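Local atomic coordinates of guanylate kinase (PDB entry 3TR0), a protein that catalyses the transfer of a phosphate group from ATP to GMP, giving ADP and GDP, and so probably serves to recycle GMP. Residues Ser37-Thr42 with Tyr83-Asp88; Leu73-Ile78 with Ala109-Glu114; Thr21-Ala26 with Gln175-Leu180. All blocks are in the same frame, centred on the assembly; numbering follows the deposited sequence.

Starting from the N terminus, the chain lays down residues 21-26, the first half of contact 3, in the helix that begins at the end of the P-loop. Residues 37-42 and 73-78 come next, then 83-88, which closes contact 1, and 109-114, which closes contact 2; the two loops therefore cross. Residues 175-180 close contact 3 last, enclosing both. Contacts 1 and 2 meet in the mixed sheet, where strands 72-78 and 81-86 are neighbours, and both touch the bound GMP; contact 2 also ties this sheet to helix 106-115. Contact 3, with its centre about 21 Å from that of contact 1, joins two helices beside the parallel sheet.

Contact 1. Residues Ser37-Thr42 with Tyr83-Asp88; sequences SISHTT and YGTEKD. With 5GP (guanosine-5'-monophosphate), chain D.
His-40 and Gly-84 form an antiparallel hydrogen-bonded pair: His-40 N donates to Gly-84 O (3.0 Å) and Gly-84 N donates to His-40 O (2.9 Å). The imidazole runs alongside the Glu-86 side chain, its CE1 3.9 Å from Glu-86 CB, while Phe-56 stacks on the ring. One water joins His-40 ND1 to Glu-86 N and Ile-38 O. The Glu-86 carboxylate bends away from this pairing and caps helix 87-95, accepting from Asp-88 N and Trp-89 N.

Thr-41 and Tyr-83, a non-hydrogen-bonded pair, put their side chains on the other face of the sheet. Thr-41 OG1, bonded to His-82 O and Arg-43 N, sits 3.1 Å above the plane of the Tyr-83 ring, toward its rim. Against the opposite face lies the ribose, with O4' of GMP 3.7 Å above the ring centre. With CG beside its own backbone N (chi1 -56°), Tyr-83 runs along the nucleotide so that its OH donates to phosphate O2P (2.6 Å).

The backbone of Gly-84 lies close to the base, its C 3.2 Å from O6 of the guanine. Ser-39 OG donates to that O6 (2.6 Å) and accepts from a water shared with Ser-37 OG and Thr-85 OG1. A serine on O6 and a tyrosine on the phosphate, mounted on a small mixed sheet, mark the GMP-binding region of guanylate kinases.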
# COMPACT_ATOMS: atom_id res chain seq x y z
N SER A 37 6.54 1.03 19.62
CA SER A 37 7.09 1.98 20.58
C SER A 37 6.26 1.98 21.85
O SER A 37 5.04 2.16 21.81
CB SER A 37 7.13 3.39 19.99
OG SER A 37 7.54 4.34 20.96
N ILE A 38 6.91 1.75 22.99
CA ILE A 38 6.25 1.84 24.28
C ILE A 38 6.36 3.27 24.79
O ILE A 38 7.47 3.77 25.03
CB ILE A 38 6.86 0.87 25.31
CG1 ILE A 38 6.72 -0.57 24.83
CG2 ILE A 38 6.20 1.06 26.67
CD1 ILE A 38 5.33 -0.92 24.35
N SER A 39 5.22 3.92 24.94
CA SER A 39 5.17 5.33 25.31
C SER A 39 5.39 5.58 26.79
O SER A 39 5.20 4.69 27.62
CB SER A 39 3.81 5.94 24.91
OG SER A 39 3.62 5.86 23.50
N HIS A 40 5.80 6.81 27.11
CA HIS A 40 5.78 7.30 28.48
C HIS A 40 4.46 8.02 28.70
O HIS A 40 3.93 8.66 27.79
CB HIS A 40 6.95 8.26 28.71
CG HIS A 40 8.28 7.59 28.83
ND1 HIS A 40 9.00 7.14 27.74
CD2 HIS A 40 9.04 7.29 29.92
CE1 HIS A 40 10.13 6.60 28.15
NE2 HIS A 40 10.18 6.68 29.47
N THR A 41 3.91 7.91 29.91
CA THR A 41 2.65 8.56 30.23
C THR A 41 2.57 8.92 31.72
O THR A 41 3.14 8.24 32.56
CB THR A 41 1.45 7.68 29.87
OG1 THR A 41 0.23 8.42 30.07
CG2 THR A 41 1.41 6.43 30.74
N THR A 42 1.85 10.00 32.02
CA THR A 42 1.59 10.39 33.39
C THR A 42 0.24 9.84 33.82
O THR A 42 -0.15 9.95 34.99
CB THR A 42 1.58 11.91 33.56
OG1 THR A 42 0.54 12.47 32.75
CG2 THR A 42 2.92 12.51 33.16
N TYR A 83 1.34 12.08 27.38
CA TYR A 83 1.85 10.91 26.68
C TYR A 83 2.93 11.35 25.69
O TYR A 83 2.81 12.40 25.06
CB TYR A 83 0.73 10.23 25.89
CG TYR A 83 -0.48 9.83 26.69
CD1 TYR A 83 -0.73 8.49 26.98
CD2 TYR A 83 -1.40 10.77 27.13
CE1 TYR A 83 -1.84 8.11 27.69
CE2 TYR A 83 -2.52 10.40 27.85
CZ TYR A 83 -2.74 9.06 28.13
OH TYR A 83 -3.85 8.68 28.84
N GLY A 84 3.97 10.54 25.53
CA GLY A 84 5.01 10.87 24.59
C GLY A 84 5.79 9.68 24.07
O GLY A 84 5.83 8.63 24.70
N THR A 85 6.41 9.87 22.90
CA THR A 85 7.24 8.84 22.29
C THR A 85 8.71 9.18 22.51
O THR A 85 9.22 10.16 21.98
CB THR A 85 6.99 8.74 20.77
OG1 THR A 85 5.63 8.36 20.54
CG2 THR A 85 7.91 7.72 20.14
N GLU A 86 9.40 8.35 23.30
CA GLU A 86 10.82 8.56 23.55
C GLU A 86 11.58 8.45 22.22
O GLU A 86 11.44 7.47 21.49
CB GLU A 86 11.34 7.56 24.58
CG GLU A 86 12.68 7.93 25.21
CD GLU A 86 13.85 7.45 24.40
OE1 GLU A 86 13.80 6.30 23.91
OE2 GLU A 86 14.83 8.21 24.23
N LYS A 87 12.36 9.48 21.91
CA LYS A 87 12.96 9.62 20.59
C LYS A 87 14.06 8.61 20.29
O LYS A 87 14.12 8.05 19.19
CB LYS A 87 13.53 11.03 20.42
CG LYS A 87 14.15 11.27 19.05
CD LYS A 87 15.00 12.53 19.04
CE LYS A 87 16.14 12.43 20.03
NZ LYS A 87 17.00 13.65 20.02
N ASP A 88 14.94 8.37 21.26
CA ASP A 88 16.13 7.57 20.99
C ASP A 88 15.81 6.12 20.65
O ASP A 88 16.43 5.53 19.76
CB ASP A 88 17.13 7.66 22.14
CG ASP A 88 18.53 7.28 21.73
OD1 ASP A 88 19.11 8.00 20.89
OD2 ASP A 88 19.04 6.26 22.22
P 5GP D . -4.87 5.32 27.32
O1P 5GP D . -4.01 4.08 27.43
O2P 5GP D . -4.83 6.32 28.44
O3P 5GP D . -6.29 4.89 27.05
O5' 5GP D . -4.55 6.05 25.94
C5' 5GP D . -5.02 7.36 25.69
C4' 5GP D . -4.70 7.80 24.28
O4' 5GP D . -3.46 8.53 24.27
C3' 5GP D . -4.46 6.67 23.29
O3' 5GP D . -5.66 6.12 22.78
C2' 5GP D . -3.60 7.33 22.22
O2' 5GP D . -4.42 8.00 21.27
C1' 5GP D . -2.84 8.39 23.02
N9 5GP D . -1.43 8.03 23.23
C8 5GP D . -0.90 6.97 23.87
N7 5GP D . 0.45 7.08 23.83
C5 5GP D . 0.76 8.22 23.16
C6 5GP D . 1.94 8.86 22.81
O6 5GP D . 3.06 8.37 23.10
N1 5GP D . 1.87 10.01 22.13
C2 5GP D . 0.70 10.56 21.79
N2 5GP D . 0.65 11.73 21.11
N3 5GP D . -0.46 9.96 22.12
C4 5GP D . -0.44 8.80 22.81
O HOH W 1 5.24 5.91 21.37
O HOH W 2 10.06 5.14 21.89
O HOH W 3 8.39 6.41 25.06

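Contact 2. Residues Leu73-Ile78 with Ala109-Glu114; sequences LEHATI and ARQIRE. With 5GP (guanosine-5'-monophosphate), chain D.
At Leu-73 and Glu-74 the chain turns a corner before running on as a strand toward Ile-78, and here it passes beside residues 109-114 of helix 106-115, with the CA atoms of Glu-74 and Gln-111 6.1 Å apart. Gln-111 stretches out from the helix, extended beyond CG, and grips the backbone of His-75 with both ends of its amide. Gln-111 NE2 donates to His-75 O (2.7 Å) in a nearly straight bond, 169° at the hydrogen; the oxygen lies in the amide plane, but the donor stands above the plane of the His-75 carbonyl. Gln-111 OE1 accepts from His-75 N (3.1 Å). The two bonds hold the amide against rotation.

Next to this amide, Ile-112 CD1 packs against Glu-74 CB (3.7 Å) and Leu-73 CG (4.0 Å), the leucine and isoleucine crossing at about a right angle. Glu-74 then bends at chi2 (-74°), which turns its carboxylate away from the helix, to the guanine of GMP. Glu-74 OE1 accepts from guanine N1 (2.7 Å) and also pairs with Thr-85 OG1; Glu-74 OE2 faces N2, at a modelled separation too short to be trusted in detail. Ala-76 CB lies 3.6 Å from the same N2.

The carboxylate faces the N1-H and amino group of guanine, a donor pair that adenine lacks, consistent with selection for GMP. Gln-111 acts as a second-shell partner, fixing the backbone next to Glu-74.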
# COMPACT_ATOMS: atom_id res chain seq x y z
N LEU A 73 10.19 12.43 20.83
CA LEU A 73 10.07 12.63 19.39
C LEU A 73 8.77 13.35 19.14
O LEU A 73 8.60 14.09 18.17
CB LEU A 73 10.04 11.27 18.70
CG LEU A 73 10.21 11.20 17.19
CD1 LEU A 73 11.54 11.83 16.79
CD2 LEU A 73 10.14 9.76 16.72
N GLU A 74 7.84 13.14 20.07
CA GLU A 74 6.47 13.55 19.94
C GLU A 74 5.85 13.51 21.33
O GLU A 74 6.13 12.60 22.11
CB GLU A 74 5.76 12.56 19.01
CG GLU A 74 4.27 12.63 18.97
CD GLU A 74 3.61 12.06 20.20
OE1 GLU A 74 3.96 10.93 20.63
OE2 GLU A 74 2.73 12.75 20.74
N HIS A 75 5.02 14.50 21.66
CA HIS A 75 4.29 14.47 22.93
C HIS A 75 3.00 15.29 22.86
O HIS A 75 2.90 16.25 22.10
CB HIS A 75 5.18 14.94 24.09
CG HIS A 75 5.39 16.42 24.13
ND1 HIS A 75 4.70 17.24 25.00
CD2 HIS A 75 6.20 17.23 23.42
CE1 HIS A 75 5.09 18.49 24.82
NE2 HIS A 75 6.00 18.51 23.86
N ALA A 76 2.02 14.89 23.66
CA ALA A 76 0.72 15.55 23.63
C ALA A 76 0.02 15.41 24.97
O ALA A 76 0.38 14.57 25.79
CB ALA A 76 -0.15 14.98 22.52
N THR A 77 -1.00 16.25 25.17
CA THR A 77 -1.84 16.16 26.35
C THR A 77 -3.20 15.62 25.95
O THR A 77 -3.83 16.12 25.02
CB THR A 77 -2.02 17.54 27.00
OG1 THR A 77 -0.75 18.04 27.42
CG2 THR A 77 -2.94 17.43 28.20
N ILE A 78 -3.65 14.59 26.66
CA ILE A 78 -4.91 13.93 26.36
C ILE A 78 -5.68 13.66 27.65
O ILE A 78 -5.17 12.99 28.56
CB ILE A 78 -4.68 12.62 25.61
CG1 ILE A 78 -3.87 12.87 24.34
CG2 ILE A 78 -6.01 11.96 25.27
CD1 ILE A 78 -3.26 11.63 23.76
N ALA A 109 0.32 12.48 15.79
CA ALA A 109 0.43 12.17 14.37
C ALA A 109 0.90 13.39 13.57
O ALA A 109 1.81 13.28 12.75
CB ALA A 109 -0.90 11.68 13.83
N ARG A 110 0.29 14.54 13.83
CA ARG A 110 0.69 15.78 13.16
C ARG A 110 2.18 16.06 13.37
O ARG A 110 2.87 16.49 12.44
CB ARG A 110 -0.15 16.97 13.64
CG ARG A 110 -1.62 16.92 13.23
CD ARG A 110 -2.33 18.23 13.58
NE ARG A 110 -3.71 18.28 13.11
CZ ARG A 110 -4.47 19.36 13.15
NH1 ARG A 110 -3.98 20.50 13.65
NH2 ARG A 110 -5.71 19.33 12.70
N GLN A 111 2.67 15.83 14.58
CA GLN A 111 4.08 16.08 14.89
C GLN A 111 5.00 15.15 14.11
O GLN A 111 6.00 15.58 13.53
CB GLN A 111 4.34 15.91 16.39
CG GLN A 111 3.67 16.96 17.25
CD GLN A 111 3.80 16.65 18.72
OE1 GLN A 111 4.90 16.49 19.24
NE2 GLN A 111 2.66 16.56 19.41
N ILE A 112 4.65 13.86 14.09
CA ILE A 112 5.46 12.87 13.40
C ILE A 112 5.50 13.13 11.89
O ILE A 112 6.56 13.02 11.27
CB ILE A 112 4.95 11.44 13.68
CG1 ILE A 112 5.05 11.13 15.17
CG2 ILE A 112 5.75 10.43 12.87
CD1 ILE A 112 6.47 11.14 15.70
N ARG A 113 4.36 13.47 11.30
CA ARG A 113 4.31 13.76 9.87
C ARG A 113 5.26 14.89 9.49
O ARG A 113 5.90 14.84 8.44
CB ARG A 113 2.89 14.11 9.41
CG ARG A 113 1.94 12.92 9.39
CD ARG A 113 0.62 13.26 8.72
NE ARG A 113 -0.41 12.30 9.10
CZ ARG A 113 -1.33 12.53 10.03
NH1 ARG A 113 -1.37 13.70 10.65
NH2 ARG A 113 -2.22 11.59 10.32
N GLU A 114 5.34 15.91 10.34
CA GLU A 114 6.27 17.02 10.12
C GLU A 114 7.71 16.54 10.22
O GLU A 114 8.55 16.86 9.38
CB GLU A 114 6.02 18.12 11.15
CG GLU A 114 4.72 18.88 10.97
CD GLU A 114 4.90 20.17 10.19
OE1 GLU A 114 6.01 20.75 10.26
OE2 GLU A 114 3.95 20.59 9.51
P 5GP D . -4.87 5.32 27.32
O1P 5GP D . -4.01 4.08 27.43
O2P 5GP D . -4.83 6.32 28.44
O3P 5GP D . -6.29 4.89 27.05
O5' 5GP D . -4.55 6.05 25.94
C5' 5GP D . -5.02 7.36 25.69
C4' 5GP D . -4.70 7.80 24.28
O4' 5GP D . -3.46 8.53 24.27
C3' 5GP D . -4.46 6.67 23.29
O3' 5GP D . -5.66 6.12 22.78
C2' 5GP D . -3.60 7.33 22.22
O2' 5GP D . -4.42 8.00 21.27
C1' 5GP D . -2.84 8.39 23.02
N9 5GP D . -1.43 8.03 23.23
C8 5GP D . -0.90 6.97 23.87
N7 5GP D . 0.45 7.08 23.83
C5 5GP D . 0.76 8.22 23.16
C6 5GP D . 1.94 8.86 22.81
O6 5GP D . 3.06 8.37 23.10
N1 5GP D . 1.87 10.01 22.13
C2 5GP D . 0.70 10.56 21.79
N2 5GP D . 0.65 11.73 21.11
N3 5GP D . -0.46 9.96 22.12
C4 5GP D . -0.44 8.80 22.81

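Contact 3. Residues Thr21-Ala26 with Gln175-Leu180; sequences TSLVRA and QAVQNL. With SO4 (sulfate ion), chain B.
Leu-23 points toward residues 175-180 of helix 173-187 and takes part in three of the four side-chain contacts of this apolar interface. Its CB meets the CD1 methyl of Leu-180 at 4.0 Å. Leu-23 CG lies beside its own backbone N (chi1 -72°), and with chi2 near 175° its CD2 methyl comes 3.7 Å from Ala-176 CB and 3.8 Å from Val-177 CG2, while CD1 keeps farther away. Leu-23 and Val-177 slide past each other in opposite directions. One turn on, Ala-26 CB touches the same Val-177 CG2 at 4.0 Å, so that this methyl is shared by two residues of the first helix.

The short segments cross at -58°, and their axes come within 9.6 Å. Phe-173 extends the apolar patch over Leu-23 and Ala-26. Ile-124 of the parallel sheet touches both Leu-23 and Leu-180, and the two helices therefore pack on each other and on strand 120-125 together. Farther round helix 173-187, Asn-179 packs on Leu-189 of the second subunit.

At the start of the first helix, Thr-21 N donates to O1 of a sulfate (3.1 Å, 169° at the hydrogen), an ion that probably came from the crystallisation liquor. Gly-17, Gly-19 and Lys-20 add their backbone amides and Arg-139 its guanidinium. This nest of amides at a helix N terminus is the P-loop (Walker A motif) of the predicted ATP site, and the sulfate probably marks a phosphate position. Contact 3 thus packs the P-loop helix against helix 173-187 on the parallel sheet of a P-loop kinase fold.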
# COMPACT_ATOMS: atom_id res chain seq x y z
N THR A 21 -5.25 -1.20 20.50
CA THR A 21 -4.13 -1.85 21.17
C THR A 21 -4.04 -3.34 20.83
O THR A 21 -2.96 -3.85 20.54
CB THR A 21 -4.17 -1.66 22.69
OG1 THR A 21 -4.01 -0.27 22.99
CG2 THR A 21 -3.06 -2.45 23.36
N SER A 22 -5.18 -4.02 20.84
CA SER A 22 -5.21 -5.45 20.52
C SER A 22 -4.81 -5.73 19.08
O SER A 22 -4.09 -6.69 18.81
CB SER A 22 -6.59 -6.03 20.82
OG SER A 22 -6.85 -6.00 22.21
N LEU A 23 -5.29 -4.90 18.15
CA LEU A 23 -4.94 -5.05 16.74
C LEU A 23 -3.44 -4.93 16.54
O LEU A 23 -2.82 -5.75 15.85
CB LEU A 23 -5.64 -3.99 15.89
CG LEU A 23 -7.14 -4.12 15.66
CD1 LEU A 23 -7.65 -2.90 14.91
CD2 LEU A 23 -7.45 -5.39 14.90
N VAL A 24 -2.85 -3.89 17.12
CA VAL A 24 -1.43 -3.63 16.97
C VAL A 24 -0.58 -4.76 17.54
O VAL A 24 0.45 -5.13 16.97
CB VAL A 24 -1.04 -2.29 17.62
CG1 VAL A 24 0.47 -2.12 17.61
CG2 VAL A 24 -1.70 -1.13 16.88
N ARG A 25 -1.02 -5.34 18.65
CA ARG A 25 -0.29 -6.46 19.25
C ARG A 25 -0.31 -7.71 18.38
O ARG A 25 0.68 -8.45 18.31
CB ARG A 25 -0.80 -6.75 20.66
CG ARG A 25 -0.39 -5.69 21.66
CD ARG A 25 -0.95 -5.95 23.05
NE ARG A 25 -0.46 -4.96 24.01
CZ ARG A 25 -0.97 -4.78 25.22
NH1 ARG A 25 -2.00 -5.51 25.63
NH2 ARG A 25 -0.46 -3.85 26.02
N ALA A 26 -1.44 -7.96 17.71
CA ALA A 26 -1.53 -9.08 16.78
C ALA A 26 -0.71 -8.81 15.53
O ALA A 26 -0.10 -9.72 14.97
CB ALA A 26 -2.98 -9.34 16.42
N GLN A 175 -9.85 -9.77 9.97
CA GLN A 175 -9.85 -9.00 8.73
C GLN A 175 -9.12 -7.67 8.90
O GLN A 175 -8.37 -7.24 8.02
CB GLN A 175 -11.28 -8.78 8.24
CG GLN A 175 -11.99 -10.09 7.91
CD GLN A 175 -13.49 -9.97 7.95
OE1 GLN A 175 -14.04 -8.87 7.87
NE2 GLN A 175 -14.17 -11.10 8.10
N ALA A 176 -9.34 -7.02 10.04
CA ALA A 176 -8.67 -5.76 10.34
C ALA A 176 -7.16 -5.95 10.45
O ALA A 176 -6.39 -5.15 9.92
CB ALA A 176 -9.23 -5.16 11.62
N VAL A 177 -6.73 -7.00 11.14
CA VAL A 177 -5.31 -7.32 11.21
C VAL A 177 -4.76 -7.55 9.81
O VAL A 177 -3.72 -7.01 9.44
CB VAL A 177 -5.05 -8.57 12.07
CG1 VAL A 177 -3.57 -8.95 12.02
CG2 VAL A 177 -5.48 -8.32 13.51
N GLN A 178 -5.46 -8.36 9.01
CA GLN A 178 -5.02 -8.63 7.64
C GLN A 178 -4.90 -7.35 6.81
O GLN A 178 -4.02 -7.23 5.97
CB GLN A 178 -5.94 -9.62 6.94
CG GLN A 178 -5.53 -9.93 5.50
CD GLN A 178 -4.16 -10.59 5.41
OE1 GLN A 178 -4.01 -11.76 5.76
NE2 GLN A 178 -3.17 -9.84 4.94
N ASN A 179 -5.78 -6.39 7.05
CA ASN A 179 -5.70 -5.12 6.34
C ASN A 179 -4.50 -4.29 6.76
O ASN A 179 -3.84 -3.66 5.93
CB ASN A 179 -7.00 -4.32 6.49
CG ASN A 179 -8.11 -4.87 5.62
OD1 ASN A 179 -7.85 -5.43 4.56
ND2 ASN A 179 -9.34 -4.72 6.07
N LEU A 180 -4.20 -4.30 8.05
CA LEU A 180 -2.98 -3.66 8.54
C LEU A 180 -1.75 -4.30 7.89
O LEU A 180 -0.80 -3.61 7.52
CB LEU A 180 -2.91 -3.74 10.07
CG LEU A 180 -4.04 -2.99 10.80
CD1 LEU A 180 -4.02 -3.24 12.31
CD2 LEU A 180 -3.93 -1.50 10.50
S SO4 B . -8.43 0.85 22.25
O1 SO4 B . -7.06 0.36 22.40
O2 SO4 B . -8.74 1.79 23.32
O3 SO4 B . -8.59 1.53 20.96
O4 SO4 B . -9.36 -0.27 22.35